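Local coordinates for cell wall surface anchor family protein (Streptococcus agalactiae serogroup V, PDB 3PF2) that probably builds the shaft of the type 1 pilus of group B Streptococcus as its major pilin, here a two-domain C-terminal fragment that binds calcium, at residues F29-K34 and P177-G182; D55-K60 and V136-N141; I67-L72 and N125-A130; G183-K188 and T293-K298; V266-K271 and F288-T293. All blocks are in the same frame, centred on the assembly; numbering follows the deposited sequence.

Contact 1. Residues F29-K34 and P177-G182; sequences FKWFLK and PEVHTG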
# COMPACT_ATOMS: atom_id res chain seq x y z
N PHE A 29 -3.99 -4.78 1.41
CA PHE A 29 -3.86 -4.37 2.81
C PHE A 29 -4.96 -3.34 3.10
O PHE A 29 -5.65 -2.89 2.20
CB PHE A 29 -2.48 -3.73 3.07
CG PHE A 29 -2.23 -2.50 2.25
CD1 PHE A 29 -2.62 -1.25 2.72
CD2 PHE A 29 -1.66 -2.60 0.99
CE1 PHE A 29 -2.42 -0.11 1.92
CE2 PHE A 29 -1.45 -1.47 0.20
CZ PHE A 29 -1.83 -0.22 0.68
N LYS A 30 -5.09 -2.97 4.37
CA LYS A 30 -6.12 -2.00 4.76
C LYS A 30 -5.54 -0.66 5.17
O LYS A 30 -4.57 -0.61 5.93
CB LYS A 30 -6.93 -2.54 5.93
CG LYS A 30 -7.69 -3.83 5.57
CD LYS A 30 -8.57 -4.25 6.71
CE LYS A 30 -9.47 -5.42 6.29
NZ LYS A 30 -8.71 -6.70 6.25
N TRP A 31 -6.16 0.41 4.67
CA TRP A 31 -6.03 1.73 5.30
C TRP A 31 -7.14 1.81 6.34
O TRP A 31 -8.16 1.11 6.21
CB TRP A 31 -6.23 2.84 4.27
CG TRP A 31 -5.26 2.87 3.13
CD1 TRP A 31 -5.47 2.38 1.88
CD2 TRP A 31 -3.95 3.46 3.11
NE1 TRP A 31 -4.38 2.60 1.08
CE2 TRP A 31 -3.43 3.27 1.82
CE3 TRP A 31 -3.17 4.14 4.07
CZ2 TRP A 31 -2.16 3.73 1.44
CZ3 TRP A 31 -1.89 4.59 3.70
CH2 TRP A 31 -1.41 4.39 2.38
N PHE A 32 -6.97 2.66 7.35
CA PHE A 32 -8.04 2.87 8.35
C PHE A 32 -8.37 4.35 8.44
O PHE A 32 -7.53 5.14 8.86
CB PHE A 32 -7.63 2.33 9.72
CG PHE A 32 -7.43 0.84 9.72
CD1 PHE A 32 -8.43 -0.02 10.13
CD2 PHE A 32 -6.22 0.30 9.28
CE1 PHE A 32 -8.24 -1.43 10.10
CE2 PHE A 32 -6.01 -1.08 9.24
CZ PHE A 32 -7.02 -1.95 9.67
N LEU A 33 -9.58 4.72 8.00
CA LEU A 33 -10.04 6.10 8.13
C LEU A 33 -10.69 6.22 9.49
O LEU A 33 -11.58 5.43 9.83
CB LEU A 33 -11.05 6.44 7.03
CG LEU A 33 -10.63 6.68 5.57
CD1 LEU A 33 -9.40 5.90 5.11
CD2 LEU A 33 -11.80 6.54 4.57
N LYS A 34 -10.26 7.19 10.28
CA LYS A 34 -10.65 7.24 11.68
C LYS A 34 -11.21 8.60 12.01
O LYS A 34 -10.64 9.60 11.63
CB LYS A 34 -9.44 6.98 12.59
CG LYS A 34 -8.70 5.66 12.28
CD LYS A 34 -7.20 5.77 12.66
CE LYS A 34 -6.98 5.93 14.19
NZ LYS A 34 -5.53 6.05 14.54
N PRO A 177 -0.46 8.70 6.94
CA PRO A 177 0.27 7.42 6.82
C PRO A 177 0.77 7.20 5.40
O PRO A 177 0.34 7.89 4.47
CB PRO A 177 -0.79 6.38 7.19
CG PRO A 177 -2.10 7.01 6.74
CD PRO A 177 -1.92 8.51 6.98
N GLU A 178 1.68 6.24 5.20
CA GLU A 178 2.22 5.98 3.86
C GLU A 178 2.61 4.52 3.69
O GLU A 178 2.91 3.82 4.68
CB GLU A 178 3.44 6.86 3.55
CG GLU A 178 4.64 6.68 4.49
CD GLU A 178 5.52 5.47 4.17
OE1 GLU A 178 5.63 5.08 2.99
OE2 GLU A 178 6.13 4.91 5.12
N VAL A 179 2.60 4.09 2.44
CA VAL A 179 3.15 2.78 2.07
C VAL A 179 4.21 2.91 1.00
O VAL A 179 4.32 3.93 0.31
CB VAL A 179 2.05 1.79 1.61
CG1 VAL A 179 1.08 1.50 2.73
CG2 VAL A 179 1.32 2.33 0.35
N HIS A 180 4.99 1.85 0.83
CA HIS A 180 6.07 1.90 -0.17
C HIS A 180 6.35 0.50 -0.66
O HIS A 180 6.10 -0.48 0.06
CB HIS A 180 7.33 2.49 0.46
CG HIS A 180 7.55 2.03 1.86
ND1 HIS A 180 7.08 2.75 2.95
CD2 HIS A 180 8.11 0.91 2.36
CE1 HIS A 180 7.37 2.10 4.06
NE2 HIS A 180 7.98 0.97 3.73
N THR A 181 6.91 0.43 -1.87
CA THR A 181 7.33 -0.81 -2.51
C THR A 181 8.65 -0.51 -3.22
O THR A 181 8.92 0.65 -3.50
CB THR A 181 6.24 -1.33 -3.50
OG1 THR A 181 6.52 -2.69 -3.87
CG2 THR A 181 6.10 -0.47 -4.76
N GLY A 182 9.45 -1.54 -3.51
CA GLY A 182 10.78 -1.35 -4.07
C GLY A 182 11.09 -2.24 -5.26
O GLY A 182 10.24 -3.00 -5.72
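Val179 pushes its two methyl groups against the ends of two aromatic side chains of strand 29-35, Phe29 and Trp31. Its CG1 lies 3.8 Å from Trp31 CH2 and 3.9 Å from Phe29 CE1, so one methyl serves both rings, while CG2 meets Trp31 CZ2, the atom next to CH2, 3.9 Å away. Pro177 adds a second apolar touch: its CG sits at the edge of the indole, near the ring plane, 3.9 Å from Trp31 CZ3. Phe29 and Trp31 also pack on each other. Phe29 CG stands between the backbone N and the carbonyl carbon (chi1 61°), which swings CE1 over one face of the indole, while Trp31 CE2 lies at the phenyl edge. Glu178 points away from the rings, and its OE1 accepts from His180 ND1 over 2.7 Å, almost straight at 173°, on the syn lone pair and in the imidazole plane. This bond holds the imidazole in its rotation. The axes of the short strands 29-34 and 178-180 come no nearer than 10.1 Å, too far to pair, and the Phe29 and Trp31 side chains fill the gap. The packing closes one face of the sheet of the Ig-like first domain beside a calcium site: Trp31 makes a cation-pi contact with Lys11, and Pro177 lies close to Asp19. Val13 of strand 9-13, Leu57 of strand 57-67 and Ile140 of strand 132-140 close round Val179, where strand 178-190 begins, running nearly antiparallel to strand 29-35.

Contact 2. Residues D55-K60 and V136-N141; sequences DGLTYK and VASTIN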
# COMPACT_ATOMS: atom_id res chain seq x y z
N ASP A 55 -2.39 8.06 -7.44
CA ASP A 55 -2.31 7.28 -8.67
C ASP A 55 -1.81 5.85 -8.43
O ASP A 55 -2.30 4.91 -9.06
CB ASP A 55 -1.36 7.96 -9.67
CG ASP A 55 -1.91 9.28 -10.19
OD1 ASP A 55 -3.07 9.62 -9.88
OD2 ASP A 55 -1.16 10.00 -10.90
N GLY A 56 -0.82 5.73 -7.55
CA GLY A 56 -0.13 4.47 -7.30
C GLY A 56 -0.87 3.54 -6.36
O GLY A 56 -0.34 2.49 -5.98
N LEU A 57 -2.09 3.90 -5.98
CA LEU A 57 -2.94 3.04 -5.16
C LEU A 57 -4.17 2.59 -5.94
O LEU A 57 -4.77 3.39 -6.65
CB LEU A 57 -3.37 3.76 -3.89
CG LEU A 57 -2.26 4.24 -2.95
CD1 LEU A 57 -2.84 5.05 -1.82
CD2 LEU A 57 -1.44 3.08 -2.38
N THR A 58 -4.53 1.31 -5.81
CA THR A 58 -5.79 0.80 -6.35
C THR A 58 -6.72 0.43 -5.20
O THR A 58 -6.39 -0.42 -4.37
CB THR A 58 -5.57 -0.41 -7.31
OG1 THR A 58 -4.82 0.02 -8.45
CG2 THR A 58 -6.92 -1.00 -7.79
N TYR A 59 -7.87 1.09 -5.15
CA TYR A 59 -8.96 0.77 -4.23
C TYR A 59 -9.57 -0.60 -4.54
O TYR A 59 -9.78 -0.95 -5.72
CB TYR A 59 -10.04 1.86 -4.33
CG TYR A 59 -11.39 1.49 -3.73
CD1 TYR A 59 -11.69 1.80 -2.40
CD2 TYR A 59 -12.37 0.86 -4.50
CE1 TYR A 59 -12.93 1.47 -1.85
CE2 TYR A 59 -13.60 0.52 -3.97
CZ TYR A 59 -13.88 0.84 -2.65
OH TYR A 59 -15.10 0.51 -2.10
N LYS A 60 -9.84 -1.37 -3.49
CA LYS A 60 -10.45 -2.71 -3.65
C LYS A 60 -11.86 -2.76 -3.10
O LYS A 60 -12.77 -3.20 -3.80
CB LYS A 60 -9.60 -3.81 -3.00
CG LYS A 60 -8.30 -4.11 -3.72
CD LYS A 60 -8.55 -4.59 -5.15
CE LYS A 60 -7.26 -4.51 -5.97
NZ LYS A 60 -7.45 -5.11 -7.33
N VAL A 136 -10.38 0.34 4.64
CA VAL A 136 -10.44 0.42 3.18
C VAL A 136 -9.35 -0.47 2.59
O VAL A 136 -8.16 -0.21 2.77
CB VAL A 136 -10.32 1.87 2.66
CG1 VAL A 136 -10.40 1.90 1.13
CG2 VAL A 136 -11.45 2.73 3.25
N ALA A 137 -9.77 -1.51 1.88
CA ALA A 137 -8.82 -2.41 1.22
C ALA A 137 -8.24 -1.78 -0.04
O ALA A 137 -8.95 -1.12 -0.81
CB ALA A 137 -9.49 -3.74 0.91
N SER A 138 -6.94 -1.98 -0.23
CA SER A 138 -6.16 -1.24 -1.21
C SER A 138 -4.96 -2.08 -1.64
O SER A 138 -4.57 -2.98 -0.92
CB SER A 138 -5.65 0.06 -0.54
OG SER A 138 -4.98 0.91 -1.45
N THR A 139 -4.41 -1.80 -2.82
CA THR A 139 -3.11 -2.36 -3.23
C THR A 139 -2.23 -1.22 -3.74
O THR A 139 -2.73 -0.17 -4.11
CB THR A 139 -3.24 -3.41 -4.35
OG1 THR A 139 -3.82 -2.80 -5.52
CG2 THR A 139 -4.09 -4.60 -3.92
N ILE A 140 -0.92 -1.43 -3.73
CA ILE A 140 -0.01 -0.56 -4.45
C ILE A 140 0.02 -1.08 -5.90
O ILE A 140 0.08 -2.29 -6.11
CB ILE A 140 1.42 -0.63 -3.87
CG1 ILE A 140 1.44 -0.19 -2.39
CG2 ILE A 140 2.40 0.23 -4.70
CD1 ILE A 140 2.80 -0.34 -1.67
N ASN A 141 -0.02 -0.19 -6.88
CA ASN A 141 -0.00 -0.62 -8.28
C ASN A 141 1.27 -0.21 -9.03
O ASN A 141 2.20 0.36 -8.44
CB ASN A 141 -1.26 -0.14 -9.01
CG ASN A 141 -1.36 1.36 -9.07
OD1 ASN A 141 -0.39 2.02 -9.42
ND2 ASN A 141 -2.53 1.91 -8.74
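Asn141 closes the end of this antiparallel pairing by spending its side-chain amide on two acceptors of the facing segment. ND2 donates to Asp55 O at 3.0 Å, in the carbonyl plane and on a lone pair, and to Thr58 OG1 at 3.0 Å with an N-H...O angle of 164°; both partners lie close to the amide plane, so the two bonds fix the rotation of the amide. CG stands between the backbone N and the carbonyl carbon (chi1 63°), which folds the amide back over Gly56. The other polar atom, OD1, accepts from the backbone N of Lys143, while Asn141 N itself donates to Gly56 O over 2.8 Å from well above the carbonyl plane. Beyond it, Thr58 and Thr139 form a hydrogen-bonded pair: Thr58 N gives to Thr139 O, and Thr139 N returns to Thr58 O, each at 2.9 Å. Lys60 N then donates to Ala137 O at 2.8 Å. Leu57 with Ile140 and Tyr59 with Ser138 are the non-hydrogen-bonded pairs, and Leu57 O accepts from the side-chain amide of Asn89. Ser138 OG has a weak bond from Trp31 NE1. On the face of Thr58 and Thr139, the bent chain of Lys60 lays CE against Thr139 CG2, 3.8 Å off; on the other, Val136 CG1 meets the edge of the Tyr59 ring. Strand 132-140 is central in the five-stranded sheet, pairing with 57-67 on one edge and 29-35 on the other, while Leu57 and Ile140 pack on Ile150 of strand 150-151.

Contact 3. Residues I67-L72 and N125-A130; sequences IGSKTL and NTDDAA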
# COMPACT_ATOMS: atom_id res chain seq x y z
N ILE A 67 -18.14 1.43 15.22
CA ILE A 67 -17.98 2.36 16.33
C ILE A 67 -17.94 1.53 17.61
O ILE A 67 -18.92 0.86 17.95
CB ILE A 67 -19.10 3.42 16.41
CG1 ILE A 67 -19.14 4.25 15.12
CG2 ILE A 67 -18.87 4.32 17.61
CD1 ILE A 67 -20.39 5.13 14.98
N GLY A 68 -16.80 1.56 18.30
CA GLY A 68 -16.57 0.68 19.44
C GLY A 68 -16.82 -0.73 18.95
O GLY A 68 -16.36 -1.09 17.87
N SER A 69 -17.59 -1.51 19.70
CA SER A 69 -17.89 -2.89 19.35
C SER A 69 -19.00 -3.00 18.31
O SER A 69 -19.32 -4.10 17.85
CB SER A 69 -18.32 -3.66 20.60
OG SER A 69 -19.57 -3.18 21.05
N LYS A 70 -19.60 -1.87 17.96
CA LYS A 70 -20.81 -1.88 17.14
C LYS A 70 -20.52 -1.75 15.66
O LYS A 70 -19.60 -1.02 15.26
CB LYS A 70 -21.75 -0.76 17.59
CG LYS A 70 -22.34 -1.00 18.97
CD LYS A 70 -23.82 -1.28 18.90
CE LYS A 70 -24.43 -1.43 20.29
NZ LYS A 70 -24.44 -0.17 21.10
N THR A 71 -21.32 -2.43 14.85
CA THR A 71 -21.17 -2.40 13.40
C THR A 71 -22.22 -1.51 12.74
O THR A 71 -23.40 -1.55 13.11
CB THR A 71 -21.28 -3.82 12.80
OG1 THR A 71 -20.39 -4.71 13.49
CG2 THR A 71 -20.95 -3.80 11.33
N LEU A 72 -21.78 -0.71 11.77
CA LEU A 72 -22.68 0.02 10.89
C LEU A 72 -22.84 -0.70 9.54
O LEU A 72 -21.87 -1.26 9.02
CB LEU A 72 -22.22 1.46 10.68
CG LEU A 72 -22.08 2.37 11.90
CD1 LEU A 72 -21.68 3.77 11.45
CD2 LEU A 72 -23.34 2.43 12.73
N ASN A 125 -10.45 -0.44 19.06
CA ASN A 125 -11.69 0.34 18.99
C ASN A 125 -12.69 -0.48 19.80
O ASN A 125 -13.14 -1.54 19.38
CB ASN A 125 -12.12 0.50 17.53
CG ASN A 125 -13.30 1.45 17.34
OD1 ASN A 125 -13.81 2.03 18.28
ND2 ASN A 125 -13.76 1.57 16.10
N THR A 126 -12.97 0.02 21.00
CA THR A 126 -13.76 -0.70 22.00
C THR A 126 -14.86 0.21 22.56
O THR A 126 -14.81 1.43 22.39
CB THR A 126 -12.89 -1.19 23.18
OG1 THR A 126 -12.31 -0.07 23.87
CG2 THR A 126 -11.78 -2.15 22.72
N ASP A 127 -15.83 -0.37 23.26
CA ASP A 127 -16.91 0.42 23.87
C ASP A 127 -16.41 1.43 24.89
O ASP A 127 -17.06 2.47 25.10
CB ASP A 127 -17.93 -0.47 24.55
CG ASP A 127 -18.80 -1.23 23.59
OD1 ASP A 127 -18.74 -1.01 22.36
OD2 ASP A 127 -19.58 -2.06 24.10
N ASP A 128 -15.29 1.12 25.54
CA ASP A 128 -14.73 1.99 26.57
C ASP A 128 -13.73 3.00 26.00
O ASP A 128 -13.22 3.85 26.73
CB ASP A 128 -14.10 1.15 27.68
CG ASP A 128 -15.14 0.43 28.52
OD1 ASP A 128 -16.27 0.95 28.65
OD2 ASP A 128 -14.84 -0.66 29.04
N ALA A 129 -13.45 2.90 24.70
CA ALA A 129 -12.59 3.84 23.97
C ALA A 129 -12.98 3.81 22.49
O ALA A 129 -12.25 3.27 21.64
CB ALA A 129 -11.11 3.50 24.17
N ALA A 130 -14.14 4.40 22.18
CA ALA A 130 -14.79 4.20 20.88
C ALA A 130 -14.60 5.36 19.93
O ALA A 130 -14.60 6.53 20.34
CB ALA A 130 -16.29 3.96 21.07
O HOH W 1 -14.50 -2.84 16.94
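Asp127 OD1 is gripped twice by Ser69. The hydroxyl OG donates to it over 2.7 Å, from the syn side and 24° out of the carboxylate plane, and the backbone N donates over 2.9 Å, nearly in line with the C-O bond; both come from the same face. Ser69 OG can do this because it stands between its own backbone N and carbonyl carbon (chi1 68°), on the same side as the N-H. Next along, Gly68 N makes a weak bond to Asn125 OD1, bent to 129°, while Asn125 ND2 is held by Phe131 O and the carboxylate of Glu133. A water ties the two backbones, donating to Gly68 O at 2.7 Å and Asn125 O at 3.1 Å. Gly68 lies against the facing loop, its CA 3.7 Å from Ala130 CB, and its positive phi suits the type II' turn from Ile67 to Lys70. This hairpin tip, joining strands 57-67 and 70-72, therefore docks on the type I turn from Thr126 to Ala129. The loop between helix 116-121 and strand 132-140 is pinned in turn by backbone hydrogen bonds of Asp127 and Ala130 with Thr111, while the Ile67 side chain packs on Ile103 of helix 100-106.

Contact 4. Residues G183-K188 and T293-K298; sequences GKRFVK and TSYNTK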
# COMPACT_ATOMS: atom_id res chain seq x y z
N GLY A 183 12.33 -2.17 -5.74
CA GLY A 183 12.76 -2.95 -6.89
C GLY A 183 14.25 -3.19 -6.88
O GLY A 183 14.97 -2.69 -6.00
N LYS A 184 14.73 -3.96 -7.85
CA LYS A 184 16.16 -4.21 -7.96
C LYS A 184 16.56 -4.37 -9.42
O LYS A 184 15.78 -4.87 -10.22
CB LYS A 184 16.56 -5.46 -7.16
CG LYS A 184 18.08 -5.69 -7.11
CD LYS A 184 18.82 -4.68 -6.18
CE LYS A 184 20.33 -4.95 -6.27
NZ LYS A 184 21.11 -3.87 -5.63
N ARG A 185 17.78 -3.94 -9.74
CA ARG A 185 18.34 -4.07 -11.09
C ARG A 185 19.52 -5.03 -11.03
O ARG A 185 20.22 -5.07 -10.03
CB ARG A 185 18.80 -2.70 -11.59
CG ARG A 185 17.64 -1.69 -11.68
CD ARG A 185 18.08 -0.32 -12.22
NE ARG A 185 18.35 -0.39 -13.66
CZ ARG A 185 19.45 0.06 -14.25
NH1 ARG A 185 20.41 0.67 -13.56
NH2 ARG A 185 19.59 -0.07 -15.57
N PHE A 186 19.72 -5.77 -12.11
CA PHE A 186 20.78 -6.76 -12.20
C PHE A 186 21.46 -6.70 -13.55
O PHE A 186 20.86 -6.31 -14.55
CB PHE A 186 20.19 -8.17 -12.08
CG PHE A 186 19.43 -8.41 -10.82
CD1 PHE A 186 20.11 -8.75 -9.66
CD2 PHE A 186 18.04 -8.29 -10.80
CE1 PHE A 186 19.41 -8.98 -8.46
CE2 PHE A 186 17.32 -8.51 -9.60
CZ PHE A 186 18.01 -8.86 -8.43
N VAL A 187 22.71 -7.16 -13.59
CA VAL A 187 23.39 -7.41 -14.85
C VAL A 187 24.18 -8.71 -14.76
O VAL A 187 24.91 -8.95 -13.77
CB VAL A 187 24.26 -6.19 -15.30
CG1 VAL A 187 25.34 -5.86 -14.26
CG2 VAL A 187 24.86 -6.46 -16.68
N LYS A 188 24.00 -9.58 -15.76
CA LYS A 188 24.64 -10.89 -15.80
C LYS A 188 25.91 -10.80 -16.63
O LYS A 188 25.87 -10.33 -17.75
CB LYS A 188 23.69 -11.93 -16.39
CG LYS A 188 24.23 -13.38 -16.36
CD LYS A 188 24.28 -13.93 -14.93
CE LYS A 188 24.74 -15.39 -14.88
NZ LYS A 188 26.17 -15.56 -15.30
N THR A 293 16.67 2.70 -2.10
CA THR A 293 17.51 3.19 -3.19
C THR A 293 18.06 2.10 -4.11
O THR A 293 19.03 2.33 -4.84
CB THR A 293 18.69 4.05 -2.65
OG1 THR A 293 19.49 3.26 -1.75
CG2 THR A 293 18.16 5.29 -1.92
N SER A 294 17.43 0.93 -4.11
CA SER A 294 17.93 -0.19 -4.92
C SER A 294 17.39 -0.19 -6.36
O SER A 294 17.76 -1.04 -7.17
CB SER A 294 17.64 -1.55 -4.22
OG SER A 294 16.27 -1.67 -3.89
N TYR A 295 16.53 0.78 -6.68
CA TYR A 295 15.99 0.88 -8.04
C TYR A 295 16.19 2.31 -8.56
O TYR A 295 16.76 2.51 -9.62
CB TYR A 295 14.51 0.46 -8.13
CG TYR A 295 14.07 0.30 -9.58
CD1 TYR A 295 14.27 -0.90 -10.26
CD2 TYR A 295 13.48 1.36 -10.27
CE1 TYR A 295 13.89 -1.05 -11.58
CE2 TYR A 295 13.09 1.22 -11.59
CZ TYR A 295 13.30 0.01 -12.24
OH TYR A 295 12.92 -0.14 -13.56
N ASN A 296 15.71 3.27 -7.79
CA ASN A 296 15.94 4.70 -8.01
C ASN A 296 16.92 5.23 -6.99
O ASN A 296 16.82 4.92 -5.81
CB ASN A 296 14.62 5.45 -7.85
CG ASN A 296 13.54 4.95 -8.80
OD1 ASN A 296 12.40 4.66 -8.39
ND2 ASN A 296 13.88 4.86 -10.07
N THR A 297 17.86 6.08 -7.42
CA THR A 297 18.83 6.63 -6.48
C THR A 297 18.20 7.69 -5.60
O THR A 297 18.58 7.83 -4.43
CB THR A 297 20.06 7.24 -7.20
OG1 THR A 297 19.61 8.31 -8.05
CG2 THR A 297 20.79 6.18 -8.03
N LYS A 298 17.23 8.42 -6.15
CA LYS A 298 16.60 9.50 -5.40
C LYS A 298 15.05 9.50 -5.51
O LYS A 298 14.46 10.42 -6.09
CB LYS A 298 17.22 10.85 -5.81
CG LYS A 298 18.70 10.97 -5.43
CD LYS A 298 19.26 12.38 -5.66
CE LYS A 298 20.75 12.45 -5.30
NZ LYS A 298 21.33 13.83 -5.44
O HOH W 2 19.95 -2.20 -8.20
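Ser294 and Tyr295 turn their side chains to different parts of strand 178-190. Ser294 OG lies between its backbone N and carbonyl carbon (chi1 53°), which brings it to Gly183 O, whereas the Tyr295 ring extends opposite its own backbone N (chi1 -168°) and reaches along Gly183 to Arg185. The serine bond is short, 2.7 Å from OG to Gly183 O, with a C=O...OG angle of 173°. Ser294 OG also accepts from Ser291 N, so the hydroxyl is used both ways. At the ring, Arg185 CG packs 3.7 Å from Tyr295 CD1, and the arginine chain crosses the tyrosine at about a right angle; Lys184 N approaches the ring edge near its plane. The bent chain of Lys184 lays CD 3.9 Å from Ser294 CB. A water accepts from Arg185 N at 3.2 Å and donates to Ser294 O at 2.7 Å, so it stands in for a direct backbone bond. The polar ends are engaged farther out: Lys184 NZ with Asp312, Arg185 with Glu249 and Ala309 O, and Tyr295 OH with Glu249. Further along the strand, Lys188 NZ is joined covalently to Asn316 CG, the intramolecular isopeptide bond familiar from Gram-positive pilins. The contact thus combines one direct hydroxyl bond, a water bridge and apolar packing, holding an irregular loop to a strand that the covalent link ties to strand 312-316.

Contact 5. Residues V266-K271 and F288-T293; sequences VTYKLK and FTVSQT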
# COMPACT_ATOMS: atom_id res chain seq x y z
N VAL A 266 15.01 -5.49 2.70
CA VAL A 266 14.59 -6.88 2.78
C VAL A 266 15.40 -7.71 1.79
O VAL A 266 15.60 -7.30 0.65
CB VAL A 266 13.07 -7.02 2.47
CG1 VAL A 266 12.65 -8.49 2.27
CG2 VAL A 266 12.26 -6.42 3.61
N THR A 267 15.83 -8.89 2.26
CA THR A 267 16.60 -9.82 1.43
C THR A 267 15.68 -10.73 0.63
O THR A 267 14.69 -11.26 1.15
CB THR A 267 17.54 -10.68 2.30
OG1 THR A 267 18.47 -9.82 2.95
CG2 THR A 267 18.30 -11.71 1.44
N TYR A 268 16.02 -10.90 -0.65
CA TYR A 268 15.38 -11.91 -1.49
C TYR A 268 16.50 -12.73 -2.12
O TYR A 268 17.67 -12.42 -1.96
CB TYR A 268 14.53 -11.26 -2.58
CG TYR A 268 13.35 -10.48 -2.05
CD1 TYR A 268 12.12 -11.09 -1.86
CD2 TYR A 268 13.48 -9.12 -1.72
CE1 TYR A 268 11.03 -10.37 -1.37
CE2 TYR A 268 12.39 -8.39 -1.22
CZ TYR A 268 11.18 -9.04 -1.05
OH TYR A 268 10.08 -8.36 -0.56
N LYS A 269 16.14 -13.80 -2.81
CA LYS A 269 17.14 -14.68 -3.41
C LYS A 269 16.82 -14.98 -4.85
O LYS A 269 15.66 -15.00 -5.25
CB LYS A 269 17.22 -15.99 -2.63
CG LYS A 269 17.68 -15.82 -1.21
CD LYS A 269 17.81 -17.15 -0.50
CE LYS A 269 18.22 -16.90 0.94
NZ LYS A 269 18.11 -18.15 1.76
N LEU A 270 17.86 -15.22 -5.64
CA LEU A 270 17.67 -15.77 -6.99
C LEU A 270 18.32 -17.15 -7.03
O LEU A 270 19.43 -17.31 -6.53
CB LEU A 270 18.32 -14.88 -8.05
CG LEU A 270 17.77 -13.46 -8.21
CD1 LEU A 270 18.63 -12.72 -9.21
CD2 LEU A 270 16.34 -13.47 -8.64
N LYS A 271 17.61 -18.13 -7.56
CA LYS A 271 18.22 -19.44 -7.82
C LYS A 271 18.41 -19.56 -9.32
O LYS A 271 17.43 -19.60 -10.08
CB LYS A 271 17.31 -20.55 -7.31
CG LYS A 271 17.86 -21.95 -7.56
CD LYS A 271 16.78 -22.99 -7.30
CE LYS A 271 17.28 -24.38 -7.67
NZ LYS A 271 16.24 -25.40 -7.36
N PHE A 288 20.04 -10.80 -2.78
CA PHE A 288 20.06 -9.37 -3.04
C PHE A 288 19.15 -8.66 -2.07
O PHE A 288 18.34 -9.31 -1.41
CB PHE A 288 19.66 -9.03 -4.49
CG PHE A 288 18.23 -9.36 -4.84
CD1 PHE A 288 17.23 -8.36 -4.79
CD2 PHE A 288 17.88 -10.63 -5.30
CE1 PHE A 288 15.90 -8.64 -5.16
CE2 PHE A 288 16.55 -10.92 -5.66
CZ PHE A 288 15.56 -9.93 -5.61
N THR A 289 19.28 -7.34 -1.96
CA THR A 289 18.38 -6.60 -1.08
C THR A 289 17.61 -5.55 -1.84
O THR A 289 18.12 -4.93 -2.78
CB THR A 289 19.10 -5.94 0.09
OG1 THR A 289 20.17 -5.13 -0.40
CG2 THR A 289 19.68 -6.98 1.05
N VAL A 290 16.36 -5.38 -1.43
CA VAL A 290 15.50 -4.30 -1.89
C VAL A 290 15.45 -3.27 -0.77
O VAL A 290 15.16 -3.61 0.39
CB VAL A 290 14.08 -4.82 -2.18
CG1 VAL A 290 13.15 -3.63 -2.54
CG2 VAL A 290 14.12 -5.81 -3.34
N SER A 291 15.78 -2.02 -1.11
CA SER A 291 15.83 -0.91 -0.16
C SER A 291 15.16 0.31 -0.78
O SER A 291 14.63 0.25 -1.88
CB SER A 291 17.28 -0.56 0.15
OG SER A 291 17.90 0.06 -0.98
N GLN A 292 15.21 1.45 -0.09
CA GLN A 292 14.68 2.67 -0.68
C GLN A 292 15.39 3.04 -1.99
O GLN A 292 14.76 3.59 -2.90
CB GLN A 292 14.81 3.83 0.31
CG GLN A 292 14.27 5.14 -0.25
CD GLN A 292 14.39 6.28 0.72
OE1 GLN A 292 15.41 6.45 1.37
NE2 GLN A 292 13.33 7.06 0.84
N THR A 293 16.67 2.70 -2.10
CA THR A 293 17.51 3.19 -3.19
C THR A 293 18.06 2.10 -4.11
O THR A 293 19.03 2.33 -4.84
CB THR A 293 18.69 4.05 -2.65
OG1 THR A 293 19.49 3.26 -1.75
CG2 THR A 293 18.16 5.29 -1.92
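A beta hairpin of the prealbumin-like domain, strands 266-274 and 286-290, pairs here in antiparallel fashion through two hydrogen-bonded pairs. Val266 and Val290 exchange bonds in both directions, Val290 N reaching Val266 O over 2.9 Å; Tyr268 and Phe288 do the same, with Tyr268 N to Phe288 O also 2.9 Å. Between them Thr267 and Thr289 form a non-hydrogen-bonded pair, touching through Thr267 OG1 and Thr289 CG2 at 3.6 Å. The buried side carries Phe288, whose CG sits between its backbone N and carbonyl carbon (chi1 66°), folding the ring across the neighbouring strand. Tyr268 CB thus rests over the face of that ring in a CH-pi contact, 3.5 Å from Phe288 CZ, while the two aromatic planes, 27° apart, are slid so far that they barely overlap. Leu270 CG adds to the Phe288 packing at CE2, 3.8 Å away, and Val290 CG2 lies 3.7 Å from Tyr268 CD2. After the strand, Ser291 OG accepts from Thr293 N in an ST turn. Strand 286-290 is outermost in its four-stranded sheet, and 266-274 pairs on its other edge with 201-206. Leu204 of that strand touches Phe288, which also meets Phe186 of strand 178-190 edge to face.

Contacts 2 and 3 lie in the first domain, contact 1 joins it to the start of strand 178-190, and contacts 4 and 5 lie in the prealbumin-like domain. Along the chain contact 3 is nested inside contact 2, and contact 2 inside contact 1; contact 5 is nested inside contact 4. Strand 29-35 of contact 1 lies in the sheet of contact 2, their centres about 9 Å apart; its far end carries contact 3, centred about 26 Å from contact 2. Contacts 4 and 5, centres about 10 Å apart, share Thr293; the centres of contacts 3 and 4 are about 45 Å apart. Strand 178-190 joins the halves, consistent with an elongated, two-domain building block of a pilus shaft.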